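Local coordinates for branched-chain-amino-acid aminotransferase (Deinococcus radiodurans, PDB 3UZO), which probably catalyses pyridoxal 5'-phosphate-dependent transfer of amino groups from leucine, isoleucine and valine to 2-oxoglutarate in branched-chain amino acid metabolism, at residues E64-L69 against I149-N154; Q74-L79 against A200-G205; I236-A241 against P260-S265. One frame throughout, in Å; residues are numbered along the deposited sequence.

Contact 1. Residues E64-L69 against I149-N154; sequences EGSTAL and IGVGDN
A68 and G150 meet where the first turn of helix 67-70 lies against the end of strand 141-151, the touching parts of the two segments running 157° apart. A single direct hydrogen bond joins them, A68 N to G150 O at 3.0 Å. The methyl of A68 rests on I149, with A68 CB 3.5 Å from I149 CB. T67 sets its hydroxyl over the bare backbone of G150, T67 OG1 being 3.4 Å from G150 CA. With chi1 at 61°, OG1 sits between the backbone N and the carbonyl carbon, and CG2 is left to lean on the side chain of N154. The same hydroxyl is hydrogen-bonded to Q73. S66 holds the N-cap position but does not cap: its OG lies 3.5 Å from V151 CA and is hydrogen-bonded to A63 O. At the other end G65 CA makes a CA-H...O contact with N154 O. Water closes the remaining distance. One molecule accepts a hydrogen bond from T67 N at 2.9 Å and donates one to G152 O at 2.8 Å. Another links D153 OD2 to G65 N, weakly at the latter. E64 forms a salt bridge to R39 of the second subunit. This is a helix-to-strand junction at the dimer interface, its N154 side chain about 4 Å from that of Y71, which by the dimer's symmetry reaches the glutamate in the active site of the second subunit.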
ATOM      1  N   GLU A  64       2.772  -0.721 -18.002  1.00 14.12           N
ATOM      2  CA  GLU A  64       2.057  -1.811 -17.348  1.00 14.11           C
ATOM      3  C   GLU A  64       2.796  -2.301 -16.116  1.00 12.89           C
ATOM      4  O   GLU A  64       2.185  -2.850 -15.200  1.00 13.09           O
ATOM      5  CB  GLU A  64       1.840  -2.979 -18.323  1.00 14.47           C
ATOM      6  CG  GLU A  64       3.124  -3.630 -18.842  1.00 15.80           C
ATOM      7  CD  GLU A  64       2.854  -4.646 -19.946  1.00 16.26           C
ATOM      8  OE1 GLU A  64       1.670  -4.850 -20.286  1.00 15.60           O
ATOM      9  OE2 GLU A  64       3.820  -5.237 -20.474  1.00 16.97           O
ATOM     10  N   GLY A  65       4.109  -2.099 -16.094  1.00 14.77           N
ATOM     11  CA  GLY A  65       4.898  -2.529 -14.953  1.00 15.69           C
ATOM     12  C   GLY A  65       5.210  -1.424 -13.955  1.00 16.10           C
ATOM     13  O   GLY A  65       6.021  -1.624 -13.045  1.00 15.67           O
ATOM     14  N   SER A  66       4.568  -0.263 -14.109  1.00 11.96           N
ATOM     15  CA  SER A  66       4.804   0.869 -13.209  1.00 11.65           C
ATOM     16  C   SER A  66       4.742   0.454 -11.737  1.00 11.76           C
ATOM     17  O   SER A  66       3.853  -0.298 -11.336  1.00 11.69           O
ATOM     18  CB  SER A  66       3.780   1.983 -13.472  1.00 15.45           C
ATOM     19  OG  SER A  66       3.964   2.569 -14.753  1.00 13.87           O
ATOM     20  N   THR A  67       5.690   0.939 -10.933  1.00 10.09           N
ATOM     21  CA  THR A  67       5.718   0.602  -9.514  1.00 10.43           C
ATOM     22  C   THR A  67       4.471   1.127  -8.803  1.00  8.04           C
ATOM     23  O   THR A  67       4.061   0.587  -7.777  1.00 10.60           O
ATOM     24  CB  THR A  67       6.950   1.204  -8.804  1.00  7.63           C
ATOM     25  OG1 THR A  67       6.903   2.630  -8.916  1.00  5.69           O
ATOM     26  CG2 THR A  67       8.249   0.680  -9.423  1.00  8.07           C
ATOM     27  N   ALA A  68       3.878   2.189  -9.341  1.00  7.12           N
ATOM     28  CA  ALA A  68       2.673   2.765  -8.739  1.00  7.74           C
ATOM     29  C   ALA A  68       1.516   1.766  -8.792  1.00  8.41           C
ATOM     30  O   ALA A  68       0.584   1.838  -7.986  1.00  9.27           O
ATOM     31  CB  ALA A  68       2.281   4.050  -9.472  1.00 17.55           C
ATOM     32  N   LEU A  69       1.588   0.827  -9.729  1.00  7.06           N
ATOM     33  CA  LEU A  69       0.533  -0.173  -9.908  1.00  8.64           C
ATOM     34  C   LEU A  69       0.786  -1.501  -9.210  1.00 11.19           C
ATOM     35  O   LEU A  69      -0.158  -2.191  -8.808  1.00 13.28           O
ATOM     36  CB  LEU A  69       0.331  -0.454 -11.395  1.00 12.18           C
ATOM     37  CG  LEU A  69      -0.141   0.700 -12.280  1.00 14.00           C
ATOM     38  CD1 LEU A  69      -0.074   0.279 -13.740  1.00 17.04           C
ATOM     39  CD2 LEU A  69      -1.549   1.112 -11.886  1.00 12.79           C
ATOM     40  N   ILE A 149       3.256   9.401  -8.345  1.00  7.07           N
ATOM     41  CA  ILE A 149       3.264   7.970  -8.615  1.00  7.53           C
ATOM     42  C   ILE A 149       4.519   7.578  -9.378  1.00  7.72           C
ATOM     43  O   ILE A 149       5.006   8.344 -10.217  1.00  9.09           O
ATOM     44  CB  ILE A 149       2.043   7.554  -9.476  1.00  9.87           C
ATOM     45  CG1 ILE A 149       1.946   8.459 -10.713  1.00  6.69           C
ATOM     46  CG2 ILE A 149       0.765   7.641  -8.648  1.00 10.38           C
ATOM     47  CD1 ILE A 149       0.846   8.086 -11.687  1.00  8.83           C
ATOM     48  N   GLY A 150       5.033   6.389  -9.074  1.00  5.80           N
ATOM     49  CA  GLY A 150       6.207   5.883  -9.760  1.00  7.62           C
ATOM     50  C   GLY A 150       5.763   5.264 -11.076  1.00  8.54           C
ATOM     51  O   GLY A 150       4.807   4.479 -11.105  1.00  6.37           O
ATOM     52  N   VAL A 151       6.441   5.608 -12.167  1.00 10.43           N
ATOM     53  CA  VAL A 151       6.068   5.073 -13.473  1.00 11.99           C
ATOM     54  C   VAL A 151       7.272   4.589 -14.281  1.00 13.23           C
ATOM     55  O   VAL A 151       8.397   4.561 -13.775  1.00 13.62           O
ATOM     56  CB  VAL A 151       5.299   6.122 -14.295  1.00  9.72           C
ATOM     57  CG1 VAL A 151       4.051   6.576 -13.524  1.00 11.88           C
ATOM     58  CG2 VAL A 151       6.203   7.303 -14.604  1.00 10.35           C
ATOM     59  N   GLY A 152       7.027   4.212 -15.535  1.00 13.87           N
ATOM     60  CA  GLY A 152       8.092   3.709 -16.385  1.00 15.10           C
ATOM     61  C   GLY A 152       8.208   2.197 -16.290  1.00 15.56           C
ATOM     62  O   GLY A 152       7.759   1.592 -15.314  1.00 12.42           O
ATOM     63  N   ASP A 153       8.818   1.584 -17.302  1.00 17.39           N
ATOM     64  CA  ASP A 153       8.990   0.135 -17.341  1.00 18.54           C
ATOM     65  C   ASP A 153       9.728  -0.428 -16.128  1.00 19.72           C
ATOM     66  O   ASP A 153      10.736   0.122 -15.685  1.00 18.23           O
ATOM     67  CB  ASP A 153       9.715  -0.260 -18.630  1.00 21.98           C
ATOM     68  CG  ASP A 153       8.831  -0.119 -19.860  1.00 23.19           C
ATOM     69  OD1 ASP A 153       9.365  -0.038 -20.988  1.00 25.26           O
ATOM     70  OD2 ASP A 153       7.594  -0.102 -19.698  1.00 22.76           O
ATOM     71  N   ASN A 154       9.224  -1.543 -15.604  1.00 15.59           N
ATOM     72  CA  ASN A 154       9.827  -2.174 -14.434  1.00 17.77           C
ATOM     73  C   ASN A 154       9.138  -3.499 -14.099  1.00 18.93           C
ATOM     74  O   ASN A 154       8.009  -3.738 -14.530  1.00 18.82           O
ATOM     75  CB  ASN A 154       9.720  -1.212 -13.246  1.00 18.79           C
ATOM     76  CG  ASN A 154      10.212  -1.816 -11.951  1.00 19.98           C
ATOM     77  OD1 ASN A 154       9.519  -2.619 -11.319  1.00 21.46           O
ATOM     78  ND2 ASN A 154      11.416  -1.437 -11.548  1.00 18.85           N
TER
HETATM   79  O   HOH W   1       6.365  -2.084 -17.791  1.00 19.84           O
HETATM   80  O   HOH W   2       7.818   2.004 -12.549  1.00 20.13           O

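Contact 2. Residues Q74-L79 against A200-G205; sequences QCFEGL and AAKVGG. With GLU (glutamic acid), chain D; PLP (pyridoxal-5'-phosphate), chain C.
K202 meets F76 twice, by backbone and by side chain. It is the centre of an inverse gamma turn, and its O accepts a hydrogen bond from F76 N at 3.1 Å. Its side chain leaves with CG anti to the backbone N (chi1 -165°) and runs beside the strand. K202 CG stands over the F76 ring in a CH-pi contact, 4.0 Å from the centroid and 9° off the normal. A bend at chi4 (61°) ends the extended chain and brings NZ to the ligands. There NZ is hydrogen-bonded to Y207 OH and, weakly, to PLP O3. V203 comes next and packs its CB 3.5 Å from Q74 O, a buried oxygen with no polar partner in the model. Its CG1 touches C75 CB. G204, with no side chain, lets Q74 OE1 come within 3.3 Å of G204 CA; the Q74 amide is hydrogen-bonded to A68 O and G72 N of the second subunit. The amino group of the substrate glutamate lies at the edge of the F76 ring, in its plane. K202 NZ is 3.0 Å from that GLU N and 3.2 Å from PLP C4A, unlinked to either. This is consistent with a lysine that forms the cofactor's Schiff base and gives it up to the substrate.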
ATOM      1  N   GLN A  74       3.228   5.284  -4.341  1.00 10.55           N
ATOM      2  CA  GLN A  74       2.321   6.380  -4.628  1.00 12.16           C
ATOM      3  C   GLN A  74       2.035   7.106  -3.318  1.00 10.85           C
ATOM      4  O   GLN A  74       2.072   6.503  -2.249  1.00 11.70           O
ATOM      5  CB  GLN A  74       1.019   5.783  -5.158  1.00  8.26           C
ATOM      6  CG  GLN A  74       0.361   4.855  -4.111  1.00  9.98           C
ATOM      7  CD  GLN A  74      -0.832   4.071  -4.639  1.00 10.96           C
ATOM      8  OE1 GLN A  74      -1.902   4.066  -4.023  1.00 10.68           O
ATOM      9  NE2 GLN A  74      -0.650   3.393  -5.771  1.00  9.35           N
ATOM     10  N   CYS A  75       1.747   8.399  -3.400  1.00  9.47           N
ATOM     11  CA  CYS A  75       1.409   9.166  -2.215  1.00  7.05           C
ATOM     12  C   CYS A  75       0.554  10.317  -2.695  1.00  9.22           C
ATOM     13  O   CYS A  75       0.565  10.656  -3.882  1.00  9.39           O
ATOM     14  CB  CYS A  75       2.667   9.673  -1.496  1.00 11.63           C
ATOM     15  SG  CYS A  75       3.536  11.049  -2.290  1.00 15.78           S
ATOM     16  N   PHE A  76      -0.196  10.922  -1.790  1.00 10.54           N
ATOM     17  CA  PHE A  76      -1.053  12.015  -2.202  1.00 11.19           C
ATOM     18  C   PHE A  76      -1.345  12.984  -1.083  1.00  9.24           C
ATOM     19  O   PHE A  76      -1.025  12.741   0.082  1.00  9.40           O
ATOM     20  CB  PHE A  76      -2.370  11.461  -2.765  1.00 10.33           C
ATOM     21  CG  PHE A  76      -3.291  10.879  -1.716  1.00 12.66           C
ATOM     22  CD1 PHE A  76      -4.339  11.631  -1.199  1.00 13.79           C
ATOM     23  CD2 PHE A  76      -3.111   9.581  -1.259  1.00 13.95           C
ATOM     24  CE1 PHE A  76      -5.203  11.093  -0.237  1.00 16.64           C
ATOM     25  CE2 PHE A  76      -3.971   9.032  -0.293  1.00 14.52           C
ATOM     26  CZ  PHE A  76      -5.011   9.785   0.214  1.00 13.91           C
ATOM     27  N   GLU A  77      -1.938  14.105  -1.461  1.00 10.34           N
ATOM     28  CA  GLU A  77      -2.314  15.128  -0.512  1.00  9.20           C
ATOM     29  C   GLU A  77      -3.763  15.501  -0.747  1.00 10.31           C
ATOM     30  O   GLU A  77      -4.391  15.042  -1.707  1.00  9.91           O
ATOM     31  CB  GLU A  77      -1.436  16.367  -0.675  1.00  8.41           C
ATOM     32  CG  GLU A  77      -0.183  16.344   0.187  1.00  9.95           C
ATOM     33  CD  GLU A  77      -0.500  16.213   1.666  1.00  8.52           C
ATOM     34  OE1 GLU A  77      -1.487  16.819   2.119  1.00  7.62           O
ATOM     35  OE2 GLU A  77       0.250  15.510   2.378  1.00 13.88           O
ATOM     36  N   GLY A  78      -4.286  16.337   0.138  1.00  9.97           N
ATOM     37  CA  GLY A  78      -5.657  16.781   0.026  1.00 10.30           C
ATOM     38  C   GLY A  78      -5.778  18.129   0.699  1.00 10.32           C
ATOM     39  O   GLY A  78      -5.435  18.264   1.869  1.00 12.10           O
ATOM     40  N   LEU A  79      -6.229  19.135  -0.044  1.00  6.73           N
ATOM     41  CA  LEU A  79      -6.400  20.463   0.511  1.00  6.04           C
ATOM     42  C   LEU A  79      -7.482  21.173  -0.279  1.00  5.98           C
ATOM     43  O   LEU A  79      -7.824  20.756  -1.384  1.00  7.76           O
ATOM     44  CB  LEU A  79      -5.093  21.264   0.471  1.00  8.97           C
ATOM     45  CG  LEU A  79      -4.430  21.528  -0.876  1.00 11.62           C
ATOM     46  CD1 LEU A  79      -3.509  22.729  -0.730  1.00 13.11           C
ATOM     47  CD2 LEU A  79      -3.663  20.292  -1.341  1.00 12.56           C
ATOM     48  N   ALA A 200       2.608   7.134   9.155  1.00 12.64           N
ATOM     49  CA  ALA A 200       2.822   8.570   9.298  1.00 14.55           C
ATOM     50  C   ALA A 200       2.887   9.280   7.950  1.00 15.05           C
ATOM     51  O   ALA A 200       2.978  10.503   7.890  1.00 15.32           O
ATOM     52  CB  ALA A 200       4.108   8.835  10.088  1.00 12.88           C
ATOM     53  N   ALA A 201       2.857   8.506   6.871  1.00 13.80           N
ATOM     54  CA  ALA A 201       2.916   9.067   5.526  1.00 13.15           C
ATOM     55  C   ALA A 201       1.561   8.886   4.850  1.00 13.22           C
ATOM     56  O   ALA A 201       0.836   7.942   5.141  1.00 13.54           O
ATOM     57  CB  ALA A 201       4.010   8.371   4.715  1.00 16.40           C
ATOM     58  N   LYS A 202       1.220   9.801   3.951  1.00 13.49           N
ATOM     59  CA  LYS A 202      -0.052   9.731   3.245  1.00 13.39           C
ATOM     60  C   LYS A 202       0.141   8.917   1.965  1.00 13.09           C
ATOM     61  O   LYS A 202       0.224   9.474   0.864  1.00 10.02           O
ATOM     62  CB  LYS A 202      -0.533  11.147   2.938  1.00 16.33           C
ATOM     63  CG  LYS A 202      -1.988  11.261   2.520  1.00 15.45           C
ATOM     64  CD  LYS A 202      -2.520  12.635   2.910  1.00 17.01           C
ATOM     65  CE  LYS A 202      -3.905  12.905   2.349  1.00 17.87           C
ATOM     66  NZ  LYS A 202      -4.921  11.929   2.834  1.00 19.03           N
ATOM     67  N   VAL A 203       0.232   7.596   2.131  1.00 11.04           N
ATOM     68  CA  VAL A 203       0.437   6.675   1.009  1.00 10.22           C
ATOM     69  C   VAL A 203      -0.707   5.680   0.842  1.00 10.58           C
ATOM     70  O   VAL A 203      -1.354   5.291   1.816  1.00  6.45           O
ATOM     71  CB  VAL A 203       1.759   5.876   1.159  1.00 10.52           C
ATOM     72  CG1 VAL A 203       2.926   6.827   1.292  1.00 10.89           C
ATOM     73  CG2 VAL A 203       1.687   4.945   2.364  1.00 11.61           C
ATOM     74  N   GLY A 204      -0.926   5.257  -0.403  1.00 10.97           N
ATOM     75  CA  GLY A 204      -2.009   4.331  -0.724  1.00 12.43           C
ATOM     76  C   GLY A 204      -2.134   3.050   0.082  1.00 11.40           C
ATOM     77  O   GLY A 204      -3.245   2.625   0.409  1.00 10.97           O
ATOM     78  N   GLY A 205      -1.008   2.417   0.386  1.00 12.83           N
ATOM     79  CA  GLY A 205      -1.045   1.186   1.157  1.00 13.43           C
ATOM     80  C   GLY A 205      -1.850   1.284   2.444  1.00 13.10           C
ATOM     81  O   GLY A 205      -2.526   0.328   2.829  1.00 14.55           O
TER
HETATM   82  N   GLU D 600      -7.600  11.862   1.455  1.00 25.71           N
HETATM   83  CA  GLU D 600      -8.892  11.400   2.031  1.00 25.71           C
HETATM   84  C   GLU D 600      -9.663  10.594   1.011  1.00 25.71           C
HETATM   85  O   GLU D 600     -10.559   9.834   1.424  1.00 25.71           O
HETATM   86  CB  GLU D 600      -9.739  12.593   2.462  1.00 66.53           C
HETATM   87  CG  GLU D 600      -9.377  13.145   3.820  1.00 66.53           C
HETATM   88  CD  GLU D 600     -10.373  14.169   4.306  1.00 66.53           C
HETATM   89  OE1 GLU D 600     -11.590  13.944   4.120  1.00 66.53           O
HETATM   90  OE2 GLU D 600      -9.936  15.192   4.877  1.00 66.53           O
HETATM   91  OXT GLU D 600      -9.359  10.749  -0.186  1.00 66.53           O
HETATM   92  N1  PLP C 371      -5.953  10.628   8.879  1.00 16.36           N
HETATM   93  C2  PLP C 371      -5.990  10.009   7.628  1.00 18.91           C
HETATM   94  C2A PLP C 371      -5.832   8.488   7.565  1.00 19.00           C
HETATM   95  C3  PLP C 371      -6.171  10.842   6.465  1.00 18.78           C
HETATM   96  O3  PLP C 371      -6.216  10.286   5.243  1.00 21.30           O
HETATM   97  C4  PLP C 371      -6.302  12.279   6.613  1.00 18.10           C
HETATM   98  C4A PLP C 371      -6.480  13.148   5.299  1.00 20.36           C
HETATM   99  C5  PLP C 371      -6.258  12.855   7.971  1.00 16.87           C
HETATM  100  C6  PLP C 371      -6.084  12.019   9.074  1.00 16.61           C
HETATM  101  C5A PLP C 371      -6.382  14.296   8.282  1.00 16.43           C
HETATM  102  O4P PLP C 371      -5.327  15.075   7.787  1.00 15.57           O
HETATM  103  P   PLP C 371      -5.602  16.510   7.162  1.00 15.74           P
HETATM  104  O1P PLP C 371      -6.503  16.448   5.975  1.00 14.38           O
HETATM  105  O2P PLP C 371      -4.171  16.983   6.806  1.00 15.03           O
HETATM  106  O3P PLP C 371      -6.067  17.361   8.308  1.00 13.87           O

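Contact 3. Residues I236-A241 against P260-S265; sequences IEEAGA and PSILPS. With PLP (pyridoxal-5'-phosphate), chain C.
E238 and L263 form the tight centre of the contact. L263 N donates to E238 OE2 at 3.1 Å, reaching it from above the carboxylate plane, 39° out of it. The side chain of E238 is extended beyond CG (chi2 -178°), which carries its other oxygen on to the cofactor: E238 OE1 is 2.8 Å from PLP N1. I262 packs against both glutamates. Its CB lies by E238 OE2, and I262 CG2 is 3.4 Å from E237 OE1. E237 bends at chi2 (-91°) and turns its carboxylate to S261. S261 OG donates to E237 OE1 in a bond modelled so short that its exact length is doubtful. The second oxygen, OE2, is hydrogen-bonded to S259. E237 and E238 together face Y227 in a classic beta bulge, and it is the second of the two that supplies the acid opposite the pyridine nitrogen. A glutamate facing N1 is usual in fold-type IV PLP aminotransferases. A carboxylate here is expected to stabilise the protonated N1, which makes the ring a better electron sink. Packing is looser on the flank of E238, where a water lies within hydrogen-bonding distance of both E238 OE2 and S261 O, with more acceptors near it than protons to give. Further along, G240 and A241 part from P264 and S265 altogether, and PLP lies between them. L263 lies over one face of its ring, L263 CD2 being 3.5 Å from PLP C4. G240 C comes within 3.2 Å of PLP C2A. S265, the N-cap of helix 266-277, donates from OG to PLP O3P at 2.6 Å and also accepts K268 N.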
ATOM      1  N   ILE A 236      -6.104   4.820  21.242  1.00 15.13           N
ATOM      2  CA  ILE A 236      -6.693   5.270  19.987  1.00 14.25           C
ATOM      3  C   ILE A 236      -5.624   5.847  19.063  1.00 12.96           C
ATOM      4  O   ILE A 236      -4.720   6.545  19.511  1.00 11.22           O
ATOM      5  CB  ILE A 236      -7.776   6.329  20.252  1.00 18.97           C
ATOM      6  CG1 ILE A 236      -8.946   5.677  20.999  1.00 19.89           C
ATOM      7  CG2 ILE A 236      -8.237   6.965  18.934  1.00 19.10           C
ATOM      8  CD1 ILE A 236     -10.031   6.639  21.415  1.00 17.11           C
ATOM      9  N   GLU A 237      -5.727   5.534  17.774  1.00 14.84           N
ATOM     10  CA  GLU A 237      -4.792   6.033  16.775  1.00 15.19           C
ATOM     11  C   GLU A 237      -5.503   7.139  15.998  1.00 15.83           C
ATOM     12  O   GLU A 237      -5.273   8.328  16.243  1.00 16.39           O
ATOM     13  CB  GLU A 237      -4.376   4.899  15.829  1.00 14.96           C
ATOM     14  CG  GLU A 237      -3.409   3.893  16.455  1.00 14.40           C
ATOM     15  CD  GLU A 237      -1.957   4.274  16.226  1.00 15.05           C
ATOM     16  OE1 GLU A 237      -1.512   4.225  15.055  1.00 14.78           O
ATOM     17  OE2 GLU A 237      -1.263   4.628  17.207  1.00 13.72           O
ATOM     18  N   GLU A 238      -6.380   6.742  15.079  1.00 15.18           N
ATOM     19  CA  GLU A 238      -7.153   7.685  14.263  1.00 16.48           C
ATOM     20  C   GLU A 238      -8.240   6.914  13.516  1.00 17.57           C
ATOM     21  O   GLU A 238      -8.349   5.698  13.682  1.00 16.54           O
ATOM     22  CB  GLU A 238      -6.235   8.419  13.274  1.00 16.19           C
ATOM     23  CG  GLU A 238      -5.534   7.525  12.256  1.00 15.19           C
ATOM     24  CD  GLU A 238      -4.604   8.304  11.330  1.00 13.16           C
ATOM     25  OE1 GLU A 238      -4.812   9.530  11.164  1.00 15.39           O
ATOM     26  OE2 GLU A 238      -3.675   7.691  10.751  1.00  8.85           O
ATOM     27  N   ALA A 239      -9.029   7.607  12.694  1.00 23.43           N
ATOM     28  CA  ALA A 239     -10.117   6.975  11.943  1.00 26.61           C
ATOM     29  C   ALA A 239      -9.807   6.461  10.528  1.00 26.16           C
ATOM     30  O   ALA A 239     -10.680   5.895   9.873  1.00 28.34           O
ATOM     31  CB  ALA A 239     -11.305   7.919  11.876  1.00 19.25           C
ATOM     32  N   GLY A 240      -8.592   6.655  10.036  1.00 30.80           N
ATOM     33  CA  GLY A 240      -8.314   6.160   8.698  1.00 31.91           C
ATOM     34  C   GLY A 240      -8.689   7.144   7.600  1.00 33.05           C
ATOM     35  O   GLY A 240      -8.380   6.934   6.429  1.00 34.59           O
ATOM     36  N   ALA A 241      -9.366   8.219   7.984  1.00 19.33           N
ATOM     37  CA  ALA A 241      -9.757   9.268   7.056  1.00 19.36           C
ATOM     38  C   ALA A 241      -9.764  10.562   7.858  1.00 17.91           C
ATOM     39  O   ALA A 241     -10.114  11.626   7.343  1.00 19.33           O
ATOM     40  CB  ALA A 241     -11.142   8.990   6.489  1.00 56.47           C
ATOM     41  N   PRO A 260       3.556   7.500  16.342  1.00 19.98           N
ATOM     42  CA  PRO A 260       4.392   7.506  15.144  1.00 20.36           C
ATOM     43  C   PRO A 260       3.683   6.828  13.966  1.00 19.49           C
ATOM     44  O   PRO A 260       4.134   6.932  12.826  1.00 19.16           O
ATOM     45  CB  PRO A 260       5.623   6.729  15.592  1.00 27.04           C
ATOM     46  CG  PRO A 260       5.027   5.707  16.509  1.00 28.43           C
ATOM     47  CD  PRO A 260       4.067   6.534  17.335  1.00 26.64           C
ATOM     48  N   SER A 261       2.570   6.146  14.241  1.00 17.76           N
ATOM     49  CA  SER A 261       1.849   5.437  13.186  1.00 17.20           C
ATOM     50  C   SER A 261       0.576   6.101  12.669  1.00 17.70           C
ATOM     51  O   SER A 261      -0.179   5.487  11.903  1.00 18.85           O
ATOM     52  CB  SER A 261       1.533   4.007  13.642  1.00 17.46           C
ATOM     53  OG  SER A 261       0.866   3.992  14.898  1.00 15.69           O
ATOM     54  N   ILE A 262       0.318   7.340  13.079  1.00 16.00           N
ATOM     55  CA  ILE A 262      -0.871   8.032  12.591  1.00 15.49           C
ATOM     56  C   ILE A 262      -0.426   9.170  11.679  1.00 14.04           C
ATOM     57  O   ILE A 262       0.715   9.617  11.744  1.00 13.25           O
ATOM     58  CB  ILE A 262      -1.730   8.616  13.738  1.00 15.33           C
ATOM     59  CG1 ILE A 262      -0.991   9.773  14.411  1.00 14.05           C
ATOM     60  CG2 ILE A 262      -2.054   7.522  14.756  1.00 13.68           C
ATOM     61  CD1 ILE A 262      -1.867  10.600  15.324  1.00 16.47           C
ATOM     62  N   LEU A 263      -1.329   9.644  10.834  1.00 10.87           N
ATOM     63  CA  LEU A 263      -0.987  10.718   9.916  1.00 10.72           C
ATOM     64  C   LEU A 263      -0.898  12.054  10.628  1.00 11.12           C
ATOM     65  O   LEU A 263      -1.757  12.382  11.448  1.00 10.34           O
ATOM     66  CB  LEU A 263      -2.039  10.834   8.809  1.00 20.78           C
ATOM     67  CG  LEU A 263      -1.639  11.852   7.738  1.00 21.56           C
ATOM     68  CD1 LEU A 263      -0.580  11.215   6.847  1.00 22.15           C
ATOM     69  CD2 LEU A 263      -2.854  12.261   6.909  1.00 22.64           C
ATOM     70  N   PRO A 264       0.153  12.841  10.340  1.00 15.21           N
ATOM     71  CA  PRO A 264       0.248  14.140  11.005  1.00 14.31           C
ATOM     72  C   PRO A 264      -0.764  15.056  10.302  1.00 15.46           C
ATOM     73  O   PRO A 264      -0.444  15.736   9.325  1.00 13.45           O
ATOM     74  CB  PRO A 264       1.701  14.542  10.761  1.00 14.93           C
ATOM     75  CG  PRO A 264       1.998  13.930   9.430  1.00 17.11           C
ATOM     76  CD  PRO A 264       1.374  12.557   9.562  1.00 14.73           C
ATOM     77  N   SER A 265      -1.996  15.027  10.804  1.00 11.57           N
ATOM     78  CA  SER A 265      -3.099  15.808  10.256  1.00 10.87           C
ATOM     79  C   SER A 265      -2.911  17.315  10.381  1.00  9.59           C
ATOM     80  O   SER A 265      -2.700  17.839  11.479  1.00  9.16           O
ATOM     81  CB  SER A 265      -4.405  15.404  10.949  1.00 12.47           C
ATOM     82  OG  SER A 265      -5.453  16.308  10.640  1.00 10.25           O
TER
HETATM   83  N1  PLP C 371      -5.953  10.628   8.879  1.00 16.36           N
HETATM   84  C2  PLP C 371      -5.990  10.009   7.628  1.00 18.91           C
HETATM   85  C2A PLP C 371      -5.832   8.488   7.565  1.00 19.00           C
HETATM   86  C3  PLP C 371      -6.171  10.842   6.465  1.00 18.78           C
HETATM   87  O3  PLP C 371      -6.216  10.286   5.243  1.00 21.30           O
HETATM   88  C4  PLP C 371      -6.302  12.279   6.613  1.00 18.10           C
HETATM   89  C4A PLP C 371      -6.480  13.148   5.299  1.00 20.36           C
HETATM   90  C5  PLP C 371      -6.258  12.855   7.971  1.00 16.87           C
HETATM   91  C6  PLP C 371      -6.084  12.019   9.074  1.00 16.61           C
HETATM   92  C5A PLP C 371      -6.382  14.296   8.282  1.00 16.43           C
HETATM   93  O4P PLP C 371      -5.327  15.075   7.787  1.00 15.57           O
HETATM   94  P   PLP C 371      -5.602  16.510   7.162  1.00 15.74           P
HETATM   95  O1P PLP C 371      -6.503  16.448   5.975  1.00 14.38           O
HETATM   96  O2P PLP C 371      -4.171  16.983   6.806  1.00 15.03           O
HETATM   97  O3P PLP C 371      -6.067  17.361   8.308  1.00 13.87           O
HETATM   98  O   HOH W   3      -2.852   5.186  10.814  1.00 24.58           O

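Contacts 2 and 3 build one site together. Their centres are 12 Å apart and both touch PLP: contact 2 brings the lysine to the carbon that reacts, and contact 3 holds the pyridine nitrogen and the phosphate. They also touch directly, K202 N lying 3.7 Å from L263 CD1. Contact 1 is farther off, its centre 17 Å from that of contact 2 and 28 Å from that of contact 3. It joins contact 2 through neighbouring strands 141-151 and 74-83, where I149 CG2 packs 4.0 Å from Q74 CB. Both reach the second subunit, whose Y71 and V157 bind the glutamate held near contact 2.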